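Nitroreductase family protein (Lactobacillus plantarum, PDB 4QLY) probably reduces the carbon-carbon double bond of enone fatty acids with NADH and FMN, in the pathway that saturates polyunsaturated fatty acids. Local coordinates at residues V25-P30 with A199-L204. Residues are numbered along the deposited sequence; the frame is centred on the assembly and turned at random.
Sequences VRQFDP and AAQEPL. With FMN (flavin mononucleotide), chain E.
Val25 lays its CG1 methyl against Ala199, 3.8 Å from CB, because that branch stands anti to the backbone N (chi1 171°); its other methyl, CG2, reaches CB of Pro203, the two side chains crossing obliquely. This small apolar patch, in which Val25 is buried, lies where the loop after helix 15-20 meets the loop leaving strand 188-197. Farther along, Gln27 and Gln201 run side by side in the same direction, CB to CB 3.6 Å, their amide planes 31° apart, and the CB of Ala200 presses on the backbone between Phe28 and Asp29. In the backbone, the carbonyl of Gln27 takes the N-H of Ala200, with O and N 2.8 Å apart and a nearly straight 163° at the hydrogen; a second, weak bond reaches the same oxygen from Gln201 N. Around Phe28 and Ala199 the backbones form a single beta bridge.

Arg26 illustrates how such a pairing of loops can carry a cofactor site. Its chain, extended from CG to NE, brings the guanidinium edge to the flavin of FMN: NE donates to O2 over 2.7 Å and NH2 donates over 3.2 Å to N1, which lies in the guanidinium plane. NH1 turns instead to the other loop, where one water links it to Leu204 N and another joins it to Leu204 O and the phosphate oxygen O1P. Gln83 lies against the same side chain, and Ser24 N and Arg208 are among the further groups binding FMN. A leucine in place of Arg26 would probably leave flavin O2 and N1 without these donors and both waters without their shared NH1 partner. A positive charge beside N1 and O2 is consistent with stabilising the negative charge that gathers there in reduced flavin.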
# COMPACT_ATOMS: atom_id res chain seq x y z
N VAL A 25 -2.52 11.46 12.75
CA VAL A 25 -2.29 12.69 13.51
C VAL A 25 -2.28 13.86 12.55
O VAL A 25 -1.59 13.82 11.53
CB VAL A 25 -0.98 12.63 14.30
CG1 VAL A 25 -0.65 13.98 14.90
CG2 VAL A 25 -1.07 11.55 15.38
N ARG A 26 -3.05 14.90 12.84
CA ARG A 26 -3.22 15.97 11.86
C ARG A 26 -2.78 17.33 12.41
O ARG A 26 -2.78 18.33 11.70
CB ARG A 26 -4.67 16.04 11.40
CG ARG A 26 -5.16 14.78 10.68
CD ARG A 26 -6.60 14.94 10.17
NE ARG A 26 -7.00 13.79 9.35
CZ ARG A 26 -7.56 12.68 9.83
NH1 ARG A 26 -7.79 12.56 11.13
NH2 ARG A 26 -7.87 11.68 9.01
N GLN A 27 -2.39 17.34 13.67
CA GLN A 27 -1.87 18.53 14.31
C GLN A 27 -0.53 18.21 14.91
O GLN A 27 -0.44 17.43 15.86
CB GLN A 27 -2.84 19.04 15.38
CG GLN A 27 -4.12 19.64 14.83
CD GLN A 27 -3.86 20.89 14.00
OE1 GLN A 27 -2.76 21.47 14.05
NE2 GLN A 27 -4.86 21.33 13.24
N PHE A 28 0.51 18.81 14.35
CA PHE A 28 1.88 18.54 14.79
C PHE A 28 2.45 19.74 15.56
O PHE A 28 1.97 20.87 15.40
CB PHE A 28 2.77 18.19 13.59
CG PHE A 28 2.24 17.05 12.77
CD1 PHE A 28 2.40 15.73 13.20
CD2 PHE A 28 1.56 17.29 11.59
CE1 PHE A 28 1.90 14.67 12.45
CE2 PHE A 28 1.05 16.22 10.84
CZ PHE A 28 1.22 14.92 11.28
N ASP A 29 3.44 19.48 16.40
CA ASP A 29 4.21 20.53 17.07
C ASP A 29 5.01 21.32 16.05
O ASP A 29 5.98 20.82 15.49
CB ASP A 29 5.14 19.91 18.12
CG ASP A 29 5.84 20.96 18.97
OD1 ASP A 29 5.91 22.13 18.53
OD2 ASP A 29 6.32 20.61 20.07
N PRO A 30 4.62 22.59 15.81
CA PRO A 30 5.20 23.43 14.76
C PRO A 30 6.66 23.80 15.04
O PRO A 30 7.34 24.34 14.17
CB PRO A 30 4.32 24.69 14.78
CG PRO A 30 3.10 24.33 15.63
CD PRO A 30 3.61 23.31 16.61
N ALA A 199 3.29 14.58 17.45
CA ALA A 199 1.87 14.84 17.69
C ALA A 199 1.67 15.97 18.70
O ALA A 199 2.21 15.93 19.80
CB ALA A 199 1.18 13.57 18.18
N ALA A 200 0.91 17.00 18.33
CA ALA A 200 0.52 18.03 19.30
C ALA A 200 -0.95 17.93 19.71
O ALA A 200 -1.40 18.65 20.60
CB ALA A 200 0.80 19.40 18.75
N GLN A 201 -1.71 17.06 19.06
CA GLN A 201 -3.13 16.90 19.41
C GLN A 201 -3.58 15.46 19.24
O GLN A 201 -3.13 14.77 18.32
CB GLN A 201 -4.01 17.84 18.56
CG GLN A 201 -5.49 17.80 18.91
CD GLN A 201 -6.34 18.77 18.09
OE1 GLN A 201 -6.11 19.99 18.11
NE2 GLN A 201 -7.34 18.24 17.38
N GLU A 202 -4.44 15.02 20.15
CA GLU A 202 -5.01 13.69 20.10
C GLU A 202 -5.69 13.47 18.76
O GLU A 202 -6.50 14.30 18.33
CB GLU A 202 -6.01 13.50 21.25
CG GLU A 202 -6.44 12.07 21.48
CD GLU A 202 -5.43 11.27 22.28
OE1 GLU A 202 -4.32 11.79 22.53
OE2 GLU A 202 -5.75 10.12 22.67
N PRO A 203 -5.34 12.38 18.07
CA PRO A 203 -5.95 12.12 16.76
C PRO A 203 -7.42 11.73 16.88
O PRO A 203 -7.82 11.12 17.88
CB PRO A 203 -5.11 10.97 16.21
CG PRO A 203 -4.57 10.27 17.41
CD PRO A 203 -4.39 11.32 18.47
N LEU A 204 -8.22 12.12 15.88
CA LEU A 204 -9.62 11.70 15.81
C LEU A 204 -9.73 10.19 15.89
O LEU A 204 -9.02 9.47 15.18
CB LEU A 204 -10.27 12.20 14.51
CG LEU A 204 -10.74 13.66 14.39
CD1 LEU A 204 -9.61 14.65 14.62
CD2 LEU A 204 -11.41 13.91 13.04
N1 FMN E . -6.91 12.27 5.98
C2 FMN E . -7.17 13.62 5.80
O2 FMN E . -7.41 14.32 6.77
N3 FMN E . -7.16 14.19 4.55
C4 FMN E . -6.88 13.41 3.45
O4 FMN E . -6.86 13.92 2.31
C4A FMN E . -6.62 12.06 3.63
N5 FMN E . -6.33 11.28 2.53
C5A FMN E . -6.04 9.94 2.69
C6 FMN E . -5.73 9.21 1.56
C7 FMN E . -5.44 7.86 1.67
C7M FMN E . -5.12 7.07 0.44
C8 FMN E . -5.44 7.26 2.92
C8M FMN E . -5.11 5.79 3.00
C9 FMN E . -5.74 8.00 4.06
C9A FMN E . -6.05 9.36 3.96
N10 FMN E . -6.36 10.14 5.08
C10 FMN E . -6.63 11.48 4.89
C1' FMN E . -6.40 9.59 6.48
C2' FMN E . -7.72 8.80 6.73
O2' FMN E . -8.84 9.63 6.92
C3' FMN E . -7.65 7.88 7.94
O3' FMN E . -6.64 6.93 7.70
C4' FMN E . -8.95 7.08 8.23
O4' FMN E . -10.01 7.91 8.64
C5' FMN E . -8.66 6.08 9.34
O5' FMN E . -8.22 6.81 10.46
P FMN E . -6.82 6.49 11.18
O1P FMN E . -6.59 7.51 12.27
O2P FMN E . -6.78 5.10 11.76
O3P FMN E . -5.71 6.66 10.15
O HOH W 1 -8.10 9.72 12.62
O HOH W 2 -6.60 13.25 13.76
O HOH W 3 -4.34 15.48 15.47